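Local coordinates for HTH-type transcriptional regulator KdgR (Escherichia coli, PDB 1YSP), which represses transcription of the kdgT, kdgK, kdgA and eda genes for 2-keto-3-deoxygluconate transport and breakdown, its C-terminal IclR-type domain being the part modelled here, at residues V127-S141 against L161-Y174. Sequence-based numbering, arbitrary orientation.
Sequences VPVFDRFGVVIAGLS and LHTAARKISAQMGY. With SO4 (sulfate ion), chain B.
Val127 meets His162 and Leu161 where the C-terminal helix packs on the antiparallel sheet of this GAF-like IclR effector domain; on the sheet side Val127 and Leu140 are a hydrogen-bonded pair of a beta hairpin. Going outward along Val127, CB lies 3.9 Å from His162 CE1; CG1 then sits over one face of the imidazole, 3.7 Å from the ring centroid, and CG2 fits against Leu161 CB and Ala165 CB. A water ties His162 ND1, at the ring edge, to Pro128 O. Leu140 sends CD2 to Ala164 CB (3.7 Å), and helix 4-20 touches the same leucine through Met13. Further along, Ser169 OG accepts the backbone N-H of Phe130 (2.8 Å, 159°) while donating to Ala165 O one turn back, which fixes its rotation. At the hairpin end bends at chi2 and chi3 of Met172 bring its CE tip to tip with Ile137 CD1, 3.7 Å away. The helix stops in a Schellman motif at Gly173, and Tyr174, with CG anti to its own N (chi1 -175°), lies beside Phe130, their rings slid apart with little overlap; Phe130 CB stands over the tyrosine face, 3.9 Å from its centroid.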
# COMPACT_ATOMS: atom_id res chain seq x y z
N VAL A 127 4.20 -1.74 0.74
CA VAL A 127 5.48 -1.09 0.70
C VAL A 127 5.55 -0.20 -0.53
O VAL A 127 4.86 -0.44 -1.50
CB VAL A 127 6.71 -2.09 0.68
CG1 VAL A 127 6.81 -2.90 2.04
CG2 VAL A 127 6.68 -2.96 -0.57
N PRO A 128 6.37 0.87 -0.45
CA PRO A 128 6.50 1.79 -1.59
C PRO A 128 7.30 1.22 -2.79
O PRO A 128 8.31 0.54 -2.57
CB PRO A 128 7.23 2.98 -0.97
CG PRO A 128 8.11 2.34 0.14
CD PRO A 128 7.17 1.30 0.73
N VAL A 129 6.89 1.59 -4.01
CA VAL A 129 7.66 1.26 -5.21
C VAL A 129 8.07 2.63 -5.74
O VAL A 129 7.23 3.49 -5.91
CB VAL A 129 6.81 0.48 -6.23
CG1 VAL A 129 7.47 0.42 -7.64
CG2 VAL A 129 6.54 -0.93 -5.72
N PHE A 130 9.36 2.81 -5.99
CA PHE A 130 9.93 4.12 -6.30
C PHE A 130 10.22 4.23 -7.79
O PHE A 130 10.53 3.22 -8.46
CB PHE A 130 11.20 4.35 -5.50
CG PHE A 130 11.00 4.40 -4.02
CD1 PHE A 130 10.56 5.57 -3.39
CD2 PHE A 130 11.27 3.27 -3.24
CE1 PHE A 130 10.41 5.61 -2.00
CE2 PHE A 130 11.11 3.29 -1.87
CZ PHE A 130 10.66 4.44 -1.24
N ASP A 131 10.09 5.44 -8.33
CA ASP A 131 10.61 5.69 -9.69
C ASP A 131 12.10 6.08 -9.64
O ASP A 131 12.72 6.11 -8.56
CB ASP A 131 9.76 6.73 -10.39
CG ASP A 131 10.06 8.14 -9.94
OD1 ASP A 131 10.79 8.40 -8.97
OD2 ASP A 131 9.56 9.03 -10.63
N ARG A 132 12.68 6.41 -10.80
CA ARG A 132 14.12 6.68 -10.86
C ARG A 132 14.55 7.89 -10.02
O ARG A 132 15.73 8.04 -9.70
CB ARG A 132 14.62 6.77 -12.32
CG ARG A 132 13.98 7.89 -13.14
CD ARG A 132 13.90 7.52 -14.62
NE ARG A 132 13.52 8.66 -15.45
CZ ARG A 132 12.31 8.88 -15.98
NH1 ARG A 132 11.29 8.04 -15.80
NH2 ARG A 132 12.13 9.97 -16.72
N PHE A 133 13.58 8.71 -9.60
CA PHE A 133 13.86 9.90 -8.78
C PHE A 133 13.58 9.75 -7.29
O PHE A 133 13.76 10.71 -6.53
CB PHE A 133 13.13 11.11 -9.35
CG PHE A 133 13.54 11.45 -10.76
CD1 PHE A 133 14.80 11.97 -11.01
CD2 PHE A 133 12.69 11.22 -11.83
CE1 PHE A 133 15.20 12.26 -12.30
CE2 PHE A 133 13.10 11.52 -13.14
CZ PHE A 133 14.35 12.04 -13.36
N GLY A 134 13.15 8.57 -6.86
CA GLY A 134 12.88 8.38 -5.42
C GLY A 134 11.50 8.81 -4.97
O GLY A 134 11.23 8.89 -3.77
N VAL A 135 10.62 9.07 -5.93
CA VAL A 135 9.22 9.30 -5.65
C VAL A 135 8.46 7.98 -5.67
O VAL A 135 8.59 7.18 -6.60
CB VAL A 135 8.55 10.24 -6.72
CG1 VAL A 135 7.08 10.52 -6.40
CG2 VAL A 135 9.31 11.56 -6.81
N VAL A 136 7.59 7.81 -4.67
CA VAL A 136 6.72 6.63 -4.65
C VAL A 136 5.68 6.69 -5.77
O VAL A 136 4.75 7.51 -5.73
CB VAL A 136 6.04 6.44 -3.25
CG1 VAL A 136 5.18 5.20 -3.27
CG2 VAL A 136 7.07 6.38 -2.11
N ILE A 137 5.76 5.78 -6.74
CA ILE A 137 4.84 5.77 -7.90
C ILE A 137 3.72 4.72 -7.77
O ILE A 137 2.70 4.75 -8.46
CB ILE A 137 5.64 5.64 -9.23
CG1 ILE A 137 6.56 4.41 -9.15
CG2 ILE A 137 6.48 6.88 -9.38
CD1 ILE A 137 7.03 3.79 -10.49
N ALA A 138 3.92 3.75 -6.87
CA ALA A 138 2.90 2.74 -6.64
C ALA A 138 3.12 2.19 -5.24
O ALA A 138 4.16 2.37 -4.66
CB ALA A 138 2.99 1.58 -7.69
N GLY A 139 2.12 1.48 -4.73
CA GLY A 139 2.31 0.68 -3.54
C GLY A 139 2.08 -0.76 -3.94
O GLY A 139 1.21 -1.06 -4.75
N LEU A 140 2.84 -1.64 -3.32
CA LEU A 140 2.75 -3.08 -3.55
C LEU A 140 2.29 -3.73 -2.23
O LEU A 140 2.97 -3.56 -1.21
CB LEU A 140 4.16 -3.55 -3.86
CG LEU A 140 4.29 -5.09 -4.09
CD1 LEU A 140 3.47 -5.47 -5.32
CD2 LEU A 140 5.75 -5.53 -4.27
N SER A 141 1.18 -4.45 -2.27
CA SER A 141 0.61 -4.97 -1.01
C SER A 141 0.32 -6.46 -1.02
O SER A 141 0.20 -7.10 -2.08
CB SER A 141 -0.68 -4.22 -0.66
OG SER A 141 -1.77 -4.67 -1.47
N LEU A 161 7.95 -8.32 0.62
CA LEU A 161 7.47 -7.13 -0.14
C LEU A 161 8.64 -6.21 -0.53
O LEU A 161 8.70 -5.72 -1.67
CB LEU A 161 6.44 -6.34 0.72
CG LEU A 161 5.07 -6.95 0.69
CD1 LEU A 161 4.20 -6.25 1.79
CD2 LEU A 161 4.40 -6.80 -0.68
N HIS A 162 9.52 -5.92 0.42
CA HIS A 162 10.67 -5.04 0.18
C HIS A 162 11.58 -5.59 -0.91
O HIS A 162 12.00 -4.85 -1.82
CB HIS A 162 11.45 -4.80 1.45
CG HIS A 162 10.89 -3.70 2.30
ND1 HIS A 162 10.40 -2.52 1.77
CD2 HIS A 162 10.78 -3.59 3.64
CE1 HIS A 162 9.98 -1.74 2.75
NE2 HIS A 162 10.20 -2.36 3.90
N THR A 163 11.87 -6.87 -0.85
CA THR A 163 12.62 -7.53 -1.98
C THR A 163 11.95 -7.34 -3.32
O THR A 163 12.59 -6.89 -4.30
CB THR A 163 12.82 -9.04 -1.67
OG1 THR A 163 13.46 -9.14 -0.40
CG2 THR A 163 13.67 -9.74 -2.78
N ALA A 164 10.67 -7.68 -3.39
CA ALA A 164 9.89 -7.53 -4.63
C ALA A 164 9.90 -6.09 -5.13
O ALA A 164 10.22 -5.81 -6.31
CB ALA A 164 8.44 -8.01 -4.39
N ALA A 165 9.58 -5.14 -4.22
CA ALA A 165 9.56 -3.72 -4.59
C ALA A 165 10.92 -3.17 -5.05
O ALA A 165 10.98 -2.37 -5.98
CB ALA A 165 9.03 -2.88 -3.42
N ARG A 166 11.99 -3.58 -4.38
CA ARG A 166 13.29 -3.10 -4.77
C ARG A 166 13.67 -3.54 -6.18
O ARG A 166 14.23 -2.75 -6.94
CB ARG A 166 14.32 -3.48 -3.72
CG ARG A 166 14.29 -2.49 -2.57
CD ARG A 166 14.67 -3.14 -1.27
NE ARG A 166 14.48 -2.22 -0.14
CZ ARG A 166 14.22 -2.61 1.10
NH1 ARG A 166 14.11 -3.90 1.39
NH2 ARG A 166 14.07 -1.70 2.07
N LYS A 167 13.30 -4.78 -6.54
CA LYS A 167 13.52 -5.27 -7.92
C LYS A 167 12.69 -4.47 -8.93
O LYS A 167 13.21 -3.98 -9.97
CB LYS A 167 13.24 -6.79 -8.01
CG LYS A 167 14.20 -7.66 -7.17
CD LYS A 167 13.94 -9.20 -7.41
CE LYS A 167 15.07 -10.04 -6.84
NZ LYS A 167 14.50 -11.41 -6.52
N ILE A 168 11.41 -4.26 -8.64
CA ILE A 168 10.56 -3.46 -9.54
C ILE A 168 11.12 -2.03 -9.74
O ILE A 168 11.17 -1.53 -10.88
CB ILE A 168 9.12 -3.33 -9.01
CG1 ILE A 168 8.44 -4.71 -8.88
CG2 ILE A 168 8.26 -2.41 -9.94
CD1 ILE A 168 7.05 -4.64 -8.06
N SER A 169 11.49 -1.41 -8.63
CA SER A 169 12.12 -0.06 -8.62
C SER A 169 13.43 -0.02 -9.40
O SER A 169 13.64 0.87 -10.24
CB SER A 169 12.32 0.40 -7.17
OG SER A 169 11.02 0.63 -6.59
N ALA A 170 14.30 -0.99 -9.14
CA ALA A 170 15.54 -1.14 -9.93
C ALA A 170 15.28 -1.24 -11.44
O ALA A 170 15.99 -0.61 -12.25
CB ALA A 170 16.35 -2.36 -9.44
N GLN A 171 14.26 -2.00 -11.82
CA GLN A 171 13.88 -2.14 -13.21
C GLN A 171 13.21 -0.87 -13.77
O GLN A 171 13.10 -0.73 -14.99
CB GLN A 171 13.03 -3.43 -13.39
CG GLN A 171 13.83 -4.71 -13.14
CD GLN A 171 12.97 -5.95 -12.80
OE1 GLN A 171 11.80 -6.03 -13.15
NE2 GLN A 171 13.58 -6.92 -12.15
N MET A 172 12.78 0.06 -12.89
CA MET A 172 12.26 1.41 -13.23
C MET A 172 13.39 2.44 -13.40
O MET A 172 13.15 3.56 -13.89
CB MET A 172 11.34 1.97 -12.12
CG MET A 172 9.97 1.30 -11.90
SD MET A 172 8.91 1.06 -13.33
CE MET A 172 8.51 2.77 -13.73
N GLY A 173 14.60 2.06 -12.97
CA GLY A 173 15.76 2.95 -12.94
C GLY A 173 16.14 3.52 -11.59
O GLY A 173 17.03 4.37 -11.51
N TYR A 174 15.47 3.08 -10.51
CA TYR A 174 15.78 3.60 -9.16
C TYR A 174 17.09 3.06 -8.61
O TYR A 174 17.43 1.90 -8.85
CB TYR A 174 14.64 3.33 -8.17
CG TYR A 174 14.88 3.95 -6.80
CD1 TYR A 174 15.13 5.32 -6.67
CD2 TYR A 174 14.85 3.18 -5.64
CE1 TYR A 174 15.36 5.89 -5.43
CE2 TYR A 174 15.07 3.74 -4.39
CZ TYR A 174 15.31 5.10 -4.30
OH TYR A 174 15.54 5.69 -3.07
S SO4 B . 12.61 -13.55 -9.89
O1 SO4 B . 13.17 -14.91 -9.96
O2 SO4 B . 11.63 -13.46 -8.75
O3 SO4 B . 13.65 -12.64 -9.65
O4 SO4 B . 11.92 -13.20 -11.17
O HOH W 1 9.83 -0.62 -0.42
O HOH W 2 11.70 5.74 -13.10